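Local coordinates for designed helical repeat protein (Synthetic construct, PDB 5CWQ) that has no known natural function and was designed de novo as a helical repeat protein whose antiparallel helices stack into a compact, all-helical array, at residues A13-S24 with A39-L50. Residues are numbered along the deposited sequence; the frame is centred on the assembly and turned at random.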
loop_
_atom_site.group_PDB
_atom_site.type_symbol
_atom_site.label_atom_id
_atom_site.label_comp_id
_atom_site.label_asym_id
_atom_site.label_seq_id
_atom_site.Cartn_x
_atom_site.Cartn_y
_atom_site.Cartn_z
ATOM N N ALA A 13 1.381 -15.319 -10.166
ATOM C CA ALA A 13 1.768 -13.969 -9.781
ATOM C C ALA A 13 2.569 -13.307 -10.898
ATOM O O ALA A 13 2.328 -12.150 -11.246
ATOM C CB ALA A 13 2.575 -13.993 -8.489
ATOM N N GLU A 14 3.517 -14.050 -11.459
ATOM C CA GLU A 14 4.325 -13.547 -12.563
ATOM C C GLU A 14 3.450 -13.310 -13.791
ATOM O O GLU A 14 3.656 -12.351 -14.535
ATOM C CB GLU A 14 5.456 -14.527 -12.893
ATOM C CG GLU A 14 6.422 -14.030 -13.961
ATOM C CD GLU A 14 7.136 -12.750 -13.564
ATOM O OE1 GLU A 14 7.303 -12.512 -12.348
ATOM O OE2 GLU A 14 7.528 -11.980 -14.467
ATOM N N ARG A 15 2.472 -14.187 -13.994
ATOM C CA ARG A 15 1.534 -14.056 -15.104
ATOM C C ARG A 15 0.682 -12.796 -14.952
ATOM O O ARG A 15 0.454 -12.068 -15.919
ATOM C CB ARG A 15 0.645 -15.301 -15.194
ATOM C CG ARG A 15 -0.515 -15.188 -16.171
ATOM C CD ARG A 15 -1.836 -15.011 -15.433
ATOM N NE ARG A 15 -2.948 -14.737 -16.340
ATOM C CZ ARG A 15 -4.217 -14.624 -15.958
ATOM N NH1 ARG A 15 -4.548 -14.766 -14.681
ATOM N NH2 ARG A 15 -5.159 -14.373 -16.856
ATOM N N ARG A 16 0.214 -12.546 -13.734
ATOM C CA ARG A 16 -0.565 -11.349 -13.440
ATOM C C ARG A 16 0.270 -10.090 -13.652
ATOM O O ARG A 16 -0.219 -9.091 -14.181
ATOM C CB ARG A 16 -1.093 -11.396 -12.005
ATOM C CG ARG A 16 -2.417 -12.133 -11.853
ATOM C CD ARG A 16 -2.661 -12.542 -10.410
ATOM N NE ARG A 16 -4.085 -12.615 -10.086
ATOM C CZ ARG A 16 -4.896 -13.598 -10.465
ATOM N NH1 ARG A 16 -4.436 -14.603 -11.199
ATOM N NH2 ARG A 16 -6.174 -13.572 -10.115
ATOM N N LEU A 17 1.533 -10.148 -13.237
ATOM C CA LEU A 17 2.448 -9.020 -13.374
ATOM C C LEU A 17 2.689 -8.673 -14.840
ATOM O O LEU A 17 2.687 -7.501 -15.217
ATOM C CB LEU A 17 3.778 -9.331 -12.682
ATOM C CG LEU A 17 4.902 -8.301 -12.828
ATOM C CD1 LEU A 17 4.480 -6.941 -12.292
ATOM C CD2 LEU A 17 6.154 -8.789 -12.118
ATOM N N GLN A 18 2.899 -9.696 -15.661
ATOM C CA GLN A 18 3.174 -9.494 -17.079
ATOM C C GLN A 18 1.959 -8.926 -17.804
ATOM O O GLN A 18 2.091 -8.047 -18.655
ATOM C CB GLN A 18 3.610 -10.808 -17.731
ATOM C CG GLN A 18 4.998 -11.276 -17.313
ATOM C CD GLN A 18 6.096 -10.308 -17.714
ATOM O OE1 GLN A 18 6.977 -9.988 -16.914
ATOM N NE2 GLN A 18 6.054 -9.842 -18.957
ATOM N N GLU A 19 0.775 -9.427 -17.467
ATOM C CA GLU A 19 -0.456 -8.922 -18.062
ATOM C C GLU A 19 -0.700 -7.475 -17.645
ATOM O O GLU A 19 -1.165 -6.661 -18.443
ATOM C CB GLU A 19 -1.646 -9.796 -17.663
ATOM C CG GLU A 19 -1.712 -11.129 -18.398
ATOM C CD GLU A 19 -1.942 -10.969 -19.891
ATOM O OE1 GLU A 19 -2.325 -9.862 -20.325
ATOM O OE2 GLU A 19 -1.738 -11.953 -20.633
ATOM N N ALA A 20 -0.383 -7.158 -16.394
ATOM C CA ALA A 20 -0.538 -5.799 -15.887
ATOM C C ALA A 20 0.460 -4.863 -16.562
ATOM O O ALA A 20 0.163 -3.692 -16.796
ATOM C CB ALA A 20 -0.363 -5.770 -14.375
ATOM N N ARG A 21 1.643 -5.389 -16.874
ATOM C CA ARG A 21 2.678 -4.610 -17.547
ATOM C C ARG A 21 2.264 -4.269 -18.972
ATOM O O ARG A 21 2.543 -3.176 -19.464
ATOM C CB ARG A 21 4.006 -5.371 -17.558
ATOM C CG ARG A 21 4.823 -5.226 -16.283
ATOM C CD ARG A 21 6.055 -6.117 -16.314
ATOM N NE ARG A 21 6.918 -5.912 -15.153
ATOM C CZ ARG A 21 7.954 -6.688 -14.841
ATOM N NH1 ARG A 21 8.260 -7.735 -15.597
ATOM N NH2 ARG A 21 8.683 -6.421 -13.765
ATOM N N LYS A 22 1.603 -5.210 -19.639
ATOM C CA LYS A 22 1.129 -4.988 -20.999
ATOM C C LYS A 22 -0.045 -4.015 -21.002
ATOM O O LYS A 22 -0.144 -3.154 -21.874
ATOM C CB LYS A 22 0.733 -6.313 -21.654
ATOM C CG LYS A 22 1.892 -7.023 -22.344
ATOM C CD LYS A 22 1.916 -8.514 -22.044
ATOM C CE LYS A 22 0.674 -9.221 -22.558
ATOM N NZ LYS A 22 0.714 -10.678 -22.255
ATOM N N ARG A 23 -0.929 -4.150 -20.018
ATOM C CA ARG A 23 -2.050 -3.227 -19.870
ATOM C C ARG A 23 -1.529 -1.836 -19.524
ATOM O O ARG A 23 -2.103 -0.828 -19.935
ATOM C CB ARG A 23 -3.026 -3.717 -18.797
ATOM C CG ARG A 23 -3.904 -4.877 -19.243
ATOM C CD ARG A 23 -5.015 -5.152 -18.241
ATOM N NE ARG A 23 -4.497 -5.598 -16.947
ATOM C CZ ARG A 23 -4.314 -6.870 -16.599
ATOM N NH1 ARG A 23 -4.605 -7.857 -17.440
ATOM N NH2 ARG A 23 -3.838 -7.158 -15.396
ATOM N N SER A 24 -0.439 -1.785 -18.764
ATOM C CA SER A 24 0.191 -0.517 -18.418
ATOM C C SER A 24 0.737 0.166 -19.665
ATOM O O SER A 24 0.609 1.378 -19.827
ATOM C CB SER A 24 1.317 -0.725 -17.402
ATOM O OG SER A 24 0.811 -1.153 -16.150
ATOM N N ALA A 39 -3.464 -0.204 -13.536
ATOM C CA ALA A 39 -2.611 -1.310 -13.946
ATOM C C ALA A 39 -1.411 -1.439 -13.010
ATOM O O ALA A 39 -0.970 -2.546 -12.703
ATOM C CB ALA A 39 -2.148 -1.116 -15.383
ATOM N N LEU A 40 -0.892 -0.304 -12.552
ATOM C CA LEU A 40 0.259 -0.293 -11.655
ATOM C C LEU A 40 -0.119 -0.828 -10.276
ATOM O O LEU A 40 0.707 -1.433 -9.594
ATOM C CB LEU A 40 0.839 1.121 -11.541
ATOM C CG LEU A 40 1.541 1.656 -12.795
ATOM C CD1 LEU A 40 1.940 3.113 -12.611
ATOM C CD2 LEU A 40 2.759 0.814 -13.156
ATOM N N ILE A 41 -1.366 -0.605 -9.869
ATOM C CA ILE A 41 -1.879 -1.198 -8.636
ATOM C C ILE A 41 -1.881 -2.716 -8.765
ATOM O O ILE A 41 -1.549 -3.431 -7.819
ATOM C CB ILE A 41 -3.306 -0.703 -8.306
ATOM C CG1 ILE A 41 -3.278 0.786 -7.958
ATOM C CG2 ILE A 41 -3.906 -1.497 -7.137
ATOM C CD1 ILE A 41 -4.649 1.418 -7.852
ATOM N N GLU A 42 -2.263 -3.204 -9.940
ATOM C CA GLU A 42 -2.299 -4.640 -10.195
ATOM C C GLU A 42 -0.888 -5.220 -10.198
ATOM O O GLU A 42 -0.661 -6.314 -9.683
ATOM C CB GLU A 42 -3.002 -4.932 -11.522
ATOM C CG GLU A 42 -4.471 -4.538 -11.526
ATOM C CD GLU A 42 -5.085 -4.567 -12.913
ATOM O OE1 GLU A 42 -6.141 -3.929 -13.109
ATOM O OE2 GLU A 42 -4.515 -5.230 -13.806
ATOM N N GLU A 43 0.056 -4.484 -10.778
ATOM C CA GLU A 43 1.455 -4.893 -10.751
ATOM C C GLU A 43 1.941 -5.016 -9.313
ATOM O O GLU A 43 2.569 -6.008 -8.944
ATOM C CB GLU A 43 2.331 -3.899 -11.515
ATOM C CG GLU A 43 2.132 -3.925 -13.019
ATOM C CD GLU A 43 3.102 -3.021 -13.753
ATOM O OE1 GLU A 43 4.222 -2.811 -13.244
ATOM O OE2 GLU A 43 2.743 -2.518 -14.840
ATOM N N ALA A 44 1.632 -4.007 -8.505
ATOM C CA ALA A 44 2.034 -3.982 -7.104
ATOM C C ALA A 44 1.446 -5.163 -6.331
ATOM O O ALA A 44 2.112 -5.743 -5.472
ATOM C CB ALA A 44 1.616 -2.664 -6.464
ATOM N N ARG A 45 0.198 -5.512 -6.636
ATOM C CA ARG A 45 -0.450 -6.673 -6.028
ATOM C C ARG A 45 0.308 -7.951 -6.358
ATOM O O ARG A 45 0.545 -8.790 -5.489
ATOM C CB ARG A 45 -1.897 -6.799 -6.510
ATOM C CG ARG A 45 -2.863 -5.831 -5.855
ATOM C CD ARG A 45 -4.182 -5.776 -6.608
ATOM N NE ARG A 45 -5.168 -4.936 -5.935
ATOM C CZ ARG A 45 -6.281 -4.480 -6.503
ATOM N NH1 ARG A 45 -6.556 -4.773 -7.768
ATOM N NH2 ARG A 45 -7.117 -3.721 -5.808
ATOM N N ALA A 46 0.678 -8.090 -7.627
ATOM C CA ALA A 46 1.412 -9.257 -8.095
ATOM C C ALA A 46 2.787 -9.326 -7.440
ATOM O O ALA A 46 3.240 -10.399 -7.043
ATOM C CB ALA A 46 1.547 -9.221 -9.612
ATOM N N VAL A 47 3.445 -8.177 -7.329
ATOM C CA VAL A 47 4.773 -8.110 -6.728
ATOM C C VAL A 47 4.711 -8.454 -5.241
ATOM O O VAL A 47 5.613 -9.106 -4.715
ATOM C CB VAL A 47 5.409 -6.712 -6.924
ATOM C CG1 VAL A 47 6.672 -6.556 -6.090
ATOM C CG2 VAL A 47 5.732 -6.487 -8.394
ATOM N N GLN A 48 3.650 -8.019 -4.566
ATOM C CA GLN A 48 3.462 -8.370 -3.164
ATOM C C GLN A 48 3.342 -9.882 -3.017
ATOM O O GLN A 48 3.854 -10.467 -2.063
ATOM C CB GLN A 48 2.221 -7.692 -2.581
ATOM C CG GLN A 48 2.030 -7.973 -1.092
ATOM C CD GLN A 48 0.658 -7.592 -0.577
ATOM O OE1 GLN A 48 -0.310 -7.520 -1.335
ATOM N NE2 GLN A 48 0.567 -7.349 0.725
ATOM N N GLU A 49 2.658 -10.508 -3.968
ATOM C CA GLU A 49 2.473 -11.952 -3.946
ATOM C C GLU A 49 3.814 -12.663 -4.108
ATOM O O GLU A 49 4.098 -13.630 -3.405
ATOM C CB GLU A 49 1.500 -12.385 -5.044
ATOM C CG GLU A 49 0.969 -13.798 -4.877
ATOM C CD GLU A 49 -0.054 -14.170 -5.937
ATOM O OE1 GLU A 49 -0.490 -13.271 -6.688
ATOM O OE2 GLU A 49 -0.420 -15.363 -6.018
ATOM N N LEU A 50 4.640 -12.173 -5.028
ATOM C CA LEU A 50 5.969 -12.738 -5.250
ATOM C C LEU A 50 6.835 -12.625 -3.998
ATOM O O LEU A 50 7.582 -13.544 -3.663
ATOM C CB LEU A 50 6.659 -12.040 -6.424
ATOM C CG LEU A 50 6.056 -12.279 -7.809
ATOM C CD1 LEU A 50 6.636 -11.296 -8.819
ATOM C CD2 LEU A 50 6.290 -13.711 -8.263
HETATM O O HOH W 1 7.011 -2.965 -13.999
#
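The guanidinium of Arg23 meets Glu42 at its edge, while one face lies on its own helix, with Glu19 O over the centre and the backbone N of Ala20 nearer the rim. A bend at chi3 (-65°) folds the arginine back over this turn. Arg23 NH2 reaches Glu42 OE2 at 2.6 Å in a salt bridge tilted 26° from the guanidinium plane, and a weak bond from NE shares the same oxygen. The second guanidinium, that of Arg21, carries Leu17 CD2 over the centre of one face, and stands nearly perpendicular to the Glu43 carboxylate; its NE and Glu43 OE1 are joined through a water rather than directly. Both pairs belong to an antiparallel helical hairpin within a designed helical repeat protein, formed by helices 5-30 and 33-57; segments 13-24 and 39-50 run at 161°, their axes 8.3 Å apart at closest approach. Small residues are consistent with this spacing: Ala46 CB sits 3.4 Å from Ala13 O, and Ala13 CB packs against Leu50 CD2. Two knobs interlock here. Leu17 enters among Glu43, Ala46, Val47 and Leu50, and Glu43 in return fits among Leu17, Ala20, Arg21 and Ser24. Glu43 is a buried polar knob: its CG presses on Ala20 CB at 3.4 Å, and its OE2 lies 2.7 Å from Ser24 OG, which is equally near Ala20 O. With an alanine at Glu43, a gap would probably open beside Ala20 CB and Leu17 CD1, and Ser24 OG and the water on Arg21 NE would lose their carboxylate partner. Helix 60-86 packs on this pair, with Val73 against Glu43 and Lys69 forming a salt bridge to Glu14, whose OE1 also touches Leu50 CD1.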